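Local coordinates for protein P35 (Autographa californica nucleopolyhedrovirus, PDB 1P35) that blocks apoptosis of infected insect cells by inhibiting caspases and also suppresses the host's RNA interference antiviral response, at residues C1-P5 with V6-V10; N60-R63 with D64-S68; I117-H121 with D122-K126. All blocks are in the same frame, centred on the assembly; numbering follows the deposited sequence.

Contact 1. Residues C1-P5 with V6-V10; sequences CVIFP and VEIDV
The turn that carries the chain from its first strand, residues 2-4, towards strand 10-21 folds I3 and P5 back against I8. A cis peptide bond joins F4 to P5 where the chain reverses, and no hydrogen bond links C1-P5 to V6-V10. Across the turn itself the side-chain contacts are apolar. With chi1 of I3 at -60°, its branch methyl CG2 stands anti to the backbone N and faces I8, where it meets CB at 3.9 Å; the two side chains cross at about a right angle. Further along I3, the terminal CD1 touches CG1 of V10 at 4.1 Å. The proline ring covers another part of I8, its CD lying 4.2 Å from CG1 of I8, while the carbonyl O of P5 comes within 3.2 Å of that same CG1. Outside the turn, I3 packs on V42 and M44 of strand 42-48, and I8 on I33 and L38. With apolar side chains and no hydrogen bond between the two segments, the shape of this turn probably depends on the cis-proline, on close fit, and on polar links to its surroundings, such as the backbone bonds of F4 with L43 and D9 with M34.

Contact 2. Residues N60-R63 with D64-S68; sequences NNLR and DRIKS. With PO4 (phosphate ion), chain E.
The backbone of N60-R63 winds into the first turn of helix 62-74, where successive i to i+4 bonds run from R65 N to N61 O, I66 N to L62 O (2.8 Å) and K67 N to R63 O. Over this turn R65 folds back, its chain bent at chi3 (-61°), and one face of the guanidinium lies over L62 CD1, which is 3.4 Å from R65 NH2. At the edge of the same group, NH1 comes 3.3 Å from N61 CB. A phosphate ion, probably from the crystallisation liquor, takes two nearly straight bonds at the guanidinium edge, its phosphorus in the plane: R65 NE to O3 at 2.7 Å and R65 NH2 to O1 at 3.1 Å. A water bridges N61 ND2 and, weakly, R65 NH1, which also bonds to N59 OD1. R63 is extended from CG to NE, and its NH1 meets D64 OD1 at 2.6 Å in a salt bridge whose hydrogen bond is weak (120°), the guanidinium and carboxylate planes 84° apart. D64 OD2 also pairs with K93. L62 CG packs on I66 CD1 at 3.8 Å, and both residues lie on strand 10-21, L62 also on strand 24-33, while N61 ND2 bonds to E78 O of the second subunit.

Contact 3. Residues I117-H121 with D122-K126; sequences ILKSH and DYTDK
L118 O receives Y123 N at 3.0 Å and K119 O receives D122 N at 2.9 Å. Both donors stand well above the planes of the carbonyls they reach, by 51° and 63°, as the chain leaves the helix. Beside these bonds L118 CB touches Y123 CB at 3.8 Å. The next residue along the helix end, H121, brings its CB to 4.0 Å from Y123 CD2. Further round, K119 CG meets the methyl CG2 of T124 at 4.0 Å. The pair of backbone bonds is the signature of a Schellman motif closing helix 110-120, with D122 as the C' residue, its positive phi (71°) turning the chain out of the helix. Two residues earlier, the hydroxyl of S120 bonds back to I117 O at 2.7 Å and lies over one face of the H121 imidazole, offset toward its rim. L118 O lies at the edge of the Y123 ring. Beyond the turn, the tyrosine hydroxyl bonds to P41 O, and L118 is backed by I129 and Y132 of helix 126-135 and by L43 of strand 42-48. D125 N-caps that next helix, and its OD1 also bonds to S128 OG.

Overall arrangement
Along the chain the three contacts come in series, and each is a change of direction or a helix end: contact 1 follows strand 2-4, contact 2 starts helix 62-74, and contact 3 joins helix 110-120 to helix 126-135. Contacts 1 and 3, with centres 16 Å apart, meet directly. The F4 and Y123 rings stack edge-to-face, and P5 CG lies 3.3 Å from Y123 OH, joining the N-terminal turn to the link between the two helices; both contacts also border strand 42-48, so they form one patch of the fold. Contact 2 stands apart, its centre 24 Å from contact 1 and 35 Å from contact 3. It shares strand 24-33 with contact 1 and, alone of the three, lies at the subunit interface.

Contact 1. Residues C1-P5 with V6-V10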
ATOM      1  N   CYS A   1      17.608 -18.766  -2.699  1.00 46.97           N
ATOM      2  CA  CYS A   1      16.959 -19.281  -3.903  1.00 33.64           C
ATOM      3  C   CYS A   1      17.127 -20.777  -3.944  1.00 28.89           C
ATOM      4  O   CYS A   1      16.205 -21.487  -4.313  1.00 38.19           O
ATOM      5  CB  CYS A   1      17.639 -18.638  -5.043  1.00 49.61           C
ATOM      6  SG  CYS A   1      17.791 -17.038  -4.492  1.00100.00           S
ATOM      7  N   VAL A   2      18.330 -21.221  -3.611  1.00 30.68           N
ATOM      8  CA  VAL A   2      18.653 -22.673  -3.548  1.00 33.69           C
ATOM      9  C   VAL A   2      18.215 -22.942  -2.126  1.00 30.56           C
ATOM     10  O   VAL A   2      18.909 -22.607  -1.152  1.00 33.52           O
ATOM     11  CB  VAL A   2      20.173 -22.908  -3.704  1.00 27.61           C
ATOM     12  CG1 VAL A   2      20.502 -24.366  -3.660  1.00 14.18           C
ATOM     13  CG2 VAL A   2      20.637 -22.263  -4.989  1.00 25.37           C
ATOM     14  N   ILE A   3      17.020 -23.471  -2.007  1.00 32.59           N
ATOM     15  CA  ILE A   3      16.443 -23.709  -0.686  1.00 26.08           C
ATOM     16  C   ILE A   3      16.568 -25.114  -0.137  1.00 28.39           C
ATOM     17  O   ILE A   3      16.445 -26.093  -0.864  1.00 44.25           O
ATOM     18  CB  ILE A   3      14.975 -23.273  -0.717  1.00 31.49           C
ATOM     19  CG1 ILE A   3      14.931 -21.774  -1.071  1.00 37.04           C
ATOM     20  CG2 ILE A   3      14.286 -23.554   0.607  1.00 32.37           C
ATOM     21  CD1 ILE A   3      13.523 -21.163  -1.067  1.00 40.30           C
ATOM     22  N   PHE A   4      16.818 -25.198   1.165  1.00 36.33           N
ATOM     23  CA  PHE A   4      16.957 -26.479   1.867  1.00 29.15           C
ATOM     24  C   PHE A   4      16.228 -26.306   3.182  1.00 35.97           C
ATOM     25  O   PHE A   4      16.245 -25.224   3.755  1.00 24.43           O
ATOM     26  CB  PHE A   4      18.433 -26.780   2.197  1.00 37.65           C
ATOM     27  CG  PHE A   4      18.627 -28.038   3.005  1.00 41.17           C
ATOM     28  CD1 PHE A   4      18.703 -29.272   2.373  1.00 38.49           C
ATOM     29  CD2 PHE A   4      18.573 -28.000   4.406  1.00 61.78           C
ATOM     30  CE1 PHE A   4      18.702 -30.463   3.126  1.00 49.68           C
ATOM     31  CE2 PHE A   4      18.569 -29.177   5.180  1.00 33.77           C
ATOM     32  CZ  PHE A   4      18.628 -30.415   4.530  1.00 40.09           C
ATOM     33  N   PRO A   5      15.498 -27.320   3.650  1.00 37.41           N
ATOM     34  CA  PRO A   5      15.137 -28.652   3.166  1.00 36.34           C
ATOM     35  C   PRO A   5      14.531 -28.488   1.778  1.00 42.06           C
ATOM     36  O   PRO A   5      13.974 -27.441   1.485  1.00 39.34           O
ATOM     37  CB  PRO A   5      14.077 -29.082   4.166  1.00 25.84           C
ATOM     38  CG  PRO A   5      14.608 -28.485   5.455  1.00 31.63           C
ATOM     39  CD  PRO A   5      14.910 -27.079   4.980  1.00 24.33           C
ATOM     40  N   VAL A   6      14.589 -29.522   0.945  1.00 42.82           N
ATOM     41  CA  VAL A   6      14.057 -29.388  -0.405  1.00 60.02           C
ATOM     42  C   VAL A   6      12.533 -29.436  -0.571  1.00 64.34           C
ATOM     43  O   VAL A   6      12.004 -29.115  -1.636  1.00 70.14           O
ATOM     44  CB  VAL A   6      14.709 -30.417  -1.347  1.00 61.86           C
ATOM     45  CG1 VAL A   6      16.203 -30.095  -1.512  1.00 35.47           C
ATOM     46  CG2 VAL A   6      14.518 -31.827  -0.778  1.00 44.30           C
ATOM     47  N   GLU A   7      11.817 -29.837   0.466  1.00 66.99           N
ATOM     48  CA  GLU A   7      10.360 -29.864   0.369  1.00 73.62           C
ATOM     49  C   GLU A   7       9.881 -28.417   0.119  1.00 72.90           C
ATOM     50  O   GLU A   7       9.365 -28.090  -0.943  1.00 73.87           O
ATOM     51  CB  GLU A   7       9.765 -30.396   1.690  1.00 90.71           C
ATOM     52  CG  GLU A   7      10.223 -29.589   2.923  1.00 98.89           C
ATOM     53  CD  GLU A   7       9.716 -30.115   4.254  1.00 88.28           C
ATOM     54  OE1 GLU A   7       8.481 -30.217   4.418  1.00 85.09           O
ATOM     55  OE2 GLU A   7      10.562 -30.409   5.134  1.00 73.78           O
ATOM     56  N   ILE A   8      10.111 -27.576   1.128  1.00 74.31           N
ATOM     57  CA  ILE A   8       9.755 -26.167   1.182  1.00 57.27           C
ATOM     58  C   ILE A   8       9.101 -25.542  -0.031  1.00 48.91           C
ATOM     59  O   ILE A   8       9.681 -25.532  -1.101  1.00 60.31           O
ATOM     60  CB  ILE A   8      10.978 -25.298   1.536  1.00 59.65           C
ATOM     61  CG1 ILE A   8      11.584 -25.764   2.855  1.00 36.82           C
ATOM     62  CG2 ILE A   8      10.536 -23.836   1.665  1.00 40.15           C
ATOM     63  CD1 ILE A   8      10.627 -25.622   4.009  1.00 58.45           C
ATOM     64  N   ASP A   9       7.912 -24.975   0.180  1.00 38.69           N
ATOM     65  CA  ASP A   9       7.146 -24.320  -0.859  1.00 47.52           C
ATOM     66  C   ASP A   9       7.237 -22.796  -0.698  1.00 32.51           C
ATOM     67  O   ASP A   9       6.930 -22.251   0.350  1.00 34.41           O
ATOM     68  CB  ASP A   9       5.687 -24.778  -0.786  1.00 67.13           C
ATOM     69  CG  ASP A   9       5.055 -24.897  -2.153  1.00 85.59           C
ATOM     70  OD1 ASP A   9       4.771 -23.847  -2.778  1.00 97.89           O
ATOM     71  OD2 ASP A   9       4.874 -26.049  -2.615  1.00 84.23           O
ATOM     72  N   VAL A  10       7.667 -22.132  -1.757  1.00 28.59           N
ATOM     73  CA  VAL A  10       7.849 -20.700  -1.813  1.00 38.55           C
ATOM     74  C   VAL A  10       7.162 -20.104  -3.012  1.00 36.37           C
ATOM     75  O   VAL A  10       6.851 -20.815  -3.943  1.00 44.71           O
ATOM     76  CB  VAL A  10       9.398 -20.333  -1.926  1.00 43.84           C
ATOM     77  CG1 VAL A  10      10.043 -20.988  -3.169  1.00 33.21           C
ATOM     78  CG2 VAL A  10       9.573 -18.838  -2.036  1.00 34.56           C
TER

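Contact 2. Residues N60-R63 with D64-S68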
ATOM      1  N   ASN A  60       9.448  -0.154   5.343  1.00 22.83           N
ATOM      2  CA  ASN A  60       8.432  -1.188   5.228  1.00 26.57           C
ATOM      3  C   ASN A  60       7.705  -1.255   3.883  1.00 28.33           C
ATOM      4  O   ASN A  60       6.982  -2.174   3.622  1.00 42.60           O
ATOM      5  CB  ASN A  60       7.383  -1.068   6.387  1.00 29.77           C
ATOM      6  CG  ASN A  60       8.018  -1.145   7.788  1.00 45.15           C
ATOM      7  OD1 ASN A  60       8.921  -1.942   8.032  1.00 45.67           O
ATOM      8  ND2 ASN A  60       7.527  -0.326   8.712  1.00 34.77           N
ATOM      9  N   ASN A  61       7.895  -0.267   3.035  1.00 43.85           N
ATOM     10  CA  ASN A  61       7.197  -0.292   1.780  1.00 30.87           C
ATOM     11  C   ASN A  61       7.970  -0.641   0.576  1.00 40.51           C
ATOM     12  O   ASN A  61       7.367  -0.738  -0.509  1.00 41.24           O
ATOM     13  CB  ASN A  61       6.521   1.029   1.506  1.00 35.30           C
ATOM     14  CG  ASN A  61       5.188   1.044   2.068  1.00 47.37           C
ATOM     15  OD1 ASN A  61       4.689  -0.019   2.443  1.00 47.56           O
ATOM     16  ND2 ASN A  61       4.558   2.224   2.124  1.00 37.84           N
ATOM     17  N   LEU A  62       9.281  -0.830   0.746  1.00 33.05           N
ATOM     18  CA  LEU A  62      10.134  -1.144  -0.398  1.00 34.80           C
ATOM     19  C   LEU A  62       9.648  -2.309  -1.275  1.00 39.09           C
ATOM     20  O   LEU A  62       9.705  -2.253  -2.519  1.00 35.83           O
ATOM     21  CB  LEU A  62      11.542  -1.443   0.060  1.00 26.55           C
ATOM     22  CG  LEU A  62      12.494  -1.533  -1.144  1.00 43.14           C
ATOM     23  CD1 LEU A  62      12.327  -0.258  -1.974  1.00 27.52           C
ATOM     24  CD2 LEU A  62      13.954  -1.652  -0.674  1.00 39.40           C
ATOM     25  N   ARG A  63       9.186  -3.352  -0.598  1.00 30.42           N
ATOM     26  CA  ARG A  63       8.713  -4.544  -1.218  1.00 29.96           C
ATOM     27  C   ARG A  63       7.702  -4.247  -2.329  1.00 30.50           C
ATOM     28  O   ARG A  63       7.857  -4.693  -3.459  1.00 38.36           O
ATOM     29  CB  ARG A  63       8.040  -5.439  -0.168  1.00 26.96           C
ATOM     30  CG  ARG A  63       7.254  -6.578  -0.866  1.00 35.46           C
ATOM     31  CD  ARG A  63       6.374  -7.430   0.049  1.00 59.44           C
ATOM     32  NE  ARG A  63       5.794  -8.613  -0.618  1.00 68.96           N
ATOM     33  CZ  ARG A  63       4.868  -8.597  -1.582  1.00 79.31           C
ATOM     34  NH1 ARG A  63       4.377  -7.449  -2.029  1.00 80.19           N
ATOM     35  NH2 ARG A  63       4.438  -9.742  -2.119  1.00 54.18           N
ATOM     36  N   ASP A  64       6.656  -3.500  -1.983  1.00 34.31           N
ATOM     37  CA  ASP A  64       5.603  -3.171  -2.925  1.00 31.04           C
ATOM     38  C   ASP A  64       6.056  -2.146  -3.961  1.00 32.80           C
ATOM     39  O   ASP A  64       5.508  -2.096  -5.056  1.00 29.62           O
ATOM     40  CB  ASP A  64       4.336  -2.658  -2.198  1.00 44.26           C
ATOM     41  CG  ASP A  64       3.556  -3.774  -1.489  1.00 36.16           C
ATOM     42  OD1 ASP A  64       3.671  -4.946  -1.901  1.00 73.05           O
ATOM     43  OD2 ASP A  64       2.798  -3.477  -0.550  1.00 48.76           O
ATOM     44  N   ARG A  65       7.043  -1.323  -3.625  1.00 35.96           N
ATOM     45  CA  ARG A  65       7.504  -0.347  -4.599  1.00 33.76           C
ATOM     46  C   ARG A  65       8.338  -1.064  -5.665  1.00 35.78           C
ATOM     47  O   ARG A  65       8.301  -0.678  -6.820  1.00 47.28           O
ATOM     48  CB  ARG A  65       8.343   0.799  -3.974  1.00 23.53           C
ATOM     49  CG  ARG A  65       7.566   1.776  -3.106  1.00 35.68           C
ATOM     50  CD  ARG A  65       8.278   3.155  -3.029  1.00 30.31           C
ATOM     51  NE  ARG A  65       9.605   3.083  -2.440  1.00 44.85           N
ATOM     52  CZ  ARG A  65       9.840   2.744  -1.175  1.00 34.09           C
ATOM     53  NH1 ARG A  65       8.833   2.451  -0.378  1.00 44.89           N
ATOM     54  NH2 ARG A  65      11.074   2.693  -0.712  1.00 43.92           N
ATOM     55  N   ILE A  66       9.096  -2.092  -5.279  1.00 45.08           N
ATOM     56  CA  ILE A  66       9.894  -2.827  -6.264  1.00 30.66           C
ATOM     57  C   ILE A  66       8.880  -3.475  -7.233  1.00 36.55           C
ATOM     58  O   ILE A  66       8.885  -3.247  -8.420  1.00 30.13           O
ATOM     59  CB  ILE A  66      10.722  -3.937  -5.584  1.00 34.68           C
ATOM     60  CG1 ILE A  66      11.786  -3.296  -4.667  1.00 21.06           C
ATOM     61  CG2 ILE A  66      11.414  -4.811  -6.657  1.00 27.08           C
ATOM     62  CD1 ILE A  66      12.431  -4.290  -3.770  1.00 19.48           C
ATOM     63  N   LYS A  67       7.972  -4.240  -6.668  1.00 32.75           N
ATOM     64  CA  LYS A  67       6.985  -4.925  -7.435  1.00 34.97           C
ATOM     65  C   LYS A  67       6.146  -3.982  -8.324  1.00 31.52           C
ATOM     66  O   LYS A  67       5.817  -4.314  -9.462  1.00 43.83           O
ATOM     67  CB  LYS A  67       6.108  -5.754  -6.483  1.00 28.81           C
ATOM     68  CG  LYS A  67       5.077  -6.570  -7.172  1.00 45.38           C
ATOM     69  CD  LYS A  67       4.318  -7.527  -6.239  1.00 55.40           C
ATOM     70  CE  LYS A  67       3.191  -8.172  -7.040  1.00 55.12           C
ATOM     71  NZ  LYS A  67       3.733  -8.479  -8.430  1.00 52.48           N
ATOM     72  N   SER A  68       5.814  -2.806  -7.825  1.00 33.28           N
ATOM     73  CA  SER A  68       5.022  -1.853  -8.600  1.00 29.46           C
ATOM     74  C   SER A  68       5.812  -1.307  -9.753  1.00 29.67           C
ATOM     75  O   SER A  68       5.275  -1.042 -10.833  1.00 35.67           O
ATOM     76  CB  SER A  68       4.569  -0.669  -7.705  1.00 31.07           C
ATOM     77  OG  SER A  68       4.266   0.477  -8.470  1.00 74.37           O
TER
HETATM   78  P   PO4 E 301      12.950   4.262  -3.831  1.00 73.25           P
HETATM   79  O1  PO4 E 301      13.374   3.520  -2.573  1.00 69.51           O
HETATM   80  O2  PO4 E 301      13.811   3.825  -5.001  1.00 82.45           O
HETATM   81  O3  PO4 E 301      11.501   3.967  -4.178  1.00 85.80           O
HETATM   82  O4  PO4 E 301      13.089   5.751  -3.530  1.00 79.33           O
HETATM   83  O   HOH W   1       6.081   3.950   0.017  1.00 44.72           O

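Contact 3. Residues I117-H121 with D122-K126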
ATOM      1  N   ILE A 117      27.909 -26.449   8.415  1.00 46.26           N
ATOM      2  CA  ILE A 117      26.804 -25.501   8.444  1.00 45.88           C
ATOM      3  C   ILE A 117      25.461 -26.163   8.735  1.00 32.86           C
ATOM      4  O   ILE A 117      24.731 -25.695   9.600  1.00 27.53           O
ATOM      5  CB  ILE A 117      26.754 -24.645   7.158  1.00 42.32           C
ATOM      6  CG1 ILE A 117      27.990 -23.722   7.109  1.00 40.48           C
ATOM      7  CG2 ILE A 117      25.474 -23.822   7.140  1.00 36.20           C
ATOM      8  CD1 ILE A 117      28.206 -22.986   5.746  1.00 43.03           C
ATOM      9  N   LEU A 118      25.149 -27.247   8.043  1.00 30.23           N
ATOM     10  CA  LEU A 118      23.909 -27.946   8.339  1.00 39.63           C
ATOM     11  C   LEU A 118      23.881 -28.283   9.823  1.00 36.72           C
ATOM     12  O   LEU A 118      22.873 -28.046  10.494  1.00 46.94           O
ATOM     13  CB  LEU A 118      23.777 -29.260   7.554  1.00 29.04           C
ATOM     14  CG  LEU A 118      23.804 -29.148   6.021  1.00 40.80           C
ATOM     15  CD1 LEU A 118      23.216 -30.407   5.439  1.00 42.69           C
ATOM     16  CD2 LEU A 118      22.969 -27.981   5.541  1.00 32.81           C
ATOM     17  N   LYS A 119      24.990 -28.828  10.338  1.00 40.97           N
ATOM     18  CA  LYS A 119      25.018 -29.229  11.743  1.00 32.19           C
ATOM     19  C   LYS A 119      24.727 -28.084  12.697  1.00 49.45           C
ATOM     20  O   LYS A 119      24.018 -28.272  13.669  1.00 43.72           O
ATOM     21  CB  LYS A 119      26.359 -29.855  12.131  1.00 58.37           C
ATOM     22  CG  LYS A 119      26.426 -30.236  13.631  1.00 62.87           C
ATOM     23  CD  LYS A 119      27.666 -31.020  13.948  1.00 76.12           C
ATOM     24  CE  LYS A 119      27.550 -31.733  15.273  1.00 57.08           C
ATOM     25  NZ  LYS A 119      28.620 -32.769  15.355  1.00 93.82           N
ATOM     26  N   SER A 120      25.283 -26.900  12.450  1.00 40.52           N
ATOM     27  CA  SER A 120      24.995 -25.805  13.351  1.00 41.22           C
ATOM     28  C   SER A 120      23.511 -25.509  13.365  1.00 48.61           C
ATOM     29  O   SER A 120      23.044 -24.805  14.249  1.00 45.77           O
ATOM     30  CB  SER A 120      25.748 -24.517  12.956  1.00 42.26           C
ATOM     31  OG  SER A 120      25.363 -24.057  11.672  1.00 53.76           O
ATOM     32  N   HIS A 121      22.772 -26.034  12.380  1.00 51.02           N
ATOM     33  CA  HIS A 121      21.319 -25.794  12.312  1.00 44.29           C
ATOM     34  C   HIS A 121      20.497 -27.021  12.633  1.00 40.90           C
ATOM     35  O   HIS A 121      19.304 -27.113  12.331  1.00 43.62           O
ATOM     36  CB  HIS A 121      20.957 -25.185  10.947  1.00 43.95           C
ATOM     37  CG  HIS A 121      21.543 -23.831  10.765  1.00 35.38           C
ATOM     38  ND1 HIS A 121      21.268 -22.802  11.635  1.00 28.97           N
ATOM     39  CD2 HIS A 121      22.477 -23.360   9.903  1.00 41.19           C
ATOM     40  CE1 HIS A 121      21.999 -21.748  11.320  1.00 32.80           C
ATOM     41  NE2 HIS A 121      22.748 -22.061  10.276  1.00 32.99           N
ATOM     42  N   ASP A 122      21.177 -27.949  13.284  1.00 48.38           N
ATOM     43  CA  ASP A 122      20.611 -29.194  13.746  1.00 43.51           C
ATOM     44  C   ASP A 122      20.274 -30.197  12.638  1.00 37.38           C
ATOM     45  O   ASP A 122      19.456 -31.102  12.849  1.00 41.64           O
ATOM     46  CB  ASP A 122      19.381 -28.910  14.613  1.00 41.41           C
ATOM     47  CG  ASP A 122      19.120 -30.011  15.628  1.00 68.89           C
ATOM     48  OD1 ASP A 122      19.994 -30.888  15.820  1.00 67.99           O
ATOM     49  OD2 ASP A 122      18.037 -29.983  16.254  1.00 82.21           O
ATOM     50  N   TYR A 123      20.854 -30.027  11.448  1.00 42.81           N
ATOM     51  CA  TYR A 123      20.622 -31.018  10.400  1.00 45.67           C
ATOM     52  C   TYR A 123      21.846 -31.904  10.428  1.00 54.02           C
ATOM     53  O   TYR A 123      22.920 -31.511   9.949  1.00 61.97           O
ATOM     54  CB  TYR A 123      20.455 -30.386   9.007  1.00 56.77           C
ATOM     55  CG  TYR A 123      19.174 -29.596   8.840  1.00 49.05           C
ATOM     56  CD1 TYR A 123      17.970 -30.241   8.567  1.00 40.34           C
ATOM     57  CD2 TYR A 123      19.161 -28.214   8.973  1.00 45.91           C
ATOM     58  CE1 TYR A 123      16.794 -29.528   8.431  1.00 30.44           C
ATOM     59  CE2 TYR A 123      17.981 -27.486   8.837  1.00 37.55           C
ATOM     60  CZ  TYR A 123      16.803 -28.150   8.566  1.00 35.18           C
ATOM     61  OH  TYR A 123      15.633 -27.438   8.437  1.00 47.80           O
ATOM     62  N   THR A 124      21.688 -33.102  10.995  1.00 57.82           N
ATOM     63  CA  THR A 124      22.807 -34.031  11.117  1.00 59.30           C
ATOM     64  C   THR A 124      22.657 -35.406  10.485  1.00 48.79           C
ATOM     65  O   THR A 124      23.643 -36.108  10.309  1.00 59.21           O
ATOM     66  CB  THR A 124      23.184 -34.245  12.583  1.00 48.54           C
ATOM     67  OG1 THR A 124      22.072 -34.840  13.266  1.00 69.12           O
ATOM     68  CG2 THR A 124      23.524 -32.901  13.256  1.00 46.89           C
ATOM     69  N   ASP A 125      21.448 -35.813  10.140  1.00 56.38           N
ATOM     70  CA  ASP A 125      21.278 -37.133   9.539  1.00 57.85           C
ATOM     71  C   ASP A 125      21.919 -37.211   8.156  1.00 53.91           C
ATOM     72  O   ASP A 125      22.150 -36.187   7.505  1.00 48.43           O
ATOM     73  CB  ASP A 125      19.789 -37.484   9.472  1.00 68.78           C
ATOM     74  CG  ASP A 125      18.962 -36.413   8.792  1.00 76.35           C
ATOM     75  OD1 ASP A 125      19.014 -35.246   9.240  1.00 88.29           O
ATOM     76  OD2 ASP A 125      18.249 -36.745   7.817  1.00 72.77           O
ATOM     77  N   LYS A 126      22.212 -38.420   7.698  1.00 48.98           N
ATOM     78  CA  LYS A 126      22.832 -38.552   6.389  1.00 50.14           C
ATOM     79  C   LYS A 126      21.832 -38.150   5.298  1.00 48.93           C
ATOM     80  O   LYS A 126      22.203 -37.561   4.282  1.00 59.49           O
ATOM     81  CB  LYS A 126      23.318 -39.989   6.163  1.00 68.08           C
ATOM     82  CG  LYS A 126      24.446 -40.092   5.119  1.00 73.19           C
ATOM     83  CD  LYS A 126      24.872 -41.531   4.824  1.00 67.94           C
ATOM     84  CE  LYS A 126      23.716 -42.320   4.182  1.00 79.60           C
ATOM     85  NZ  LYS A 126      24.099 -43.699   3.702  1.00 84.41           N
TER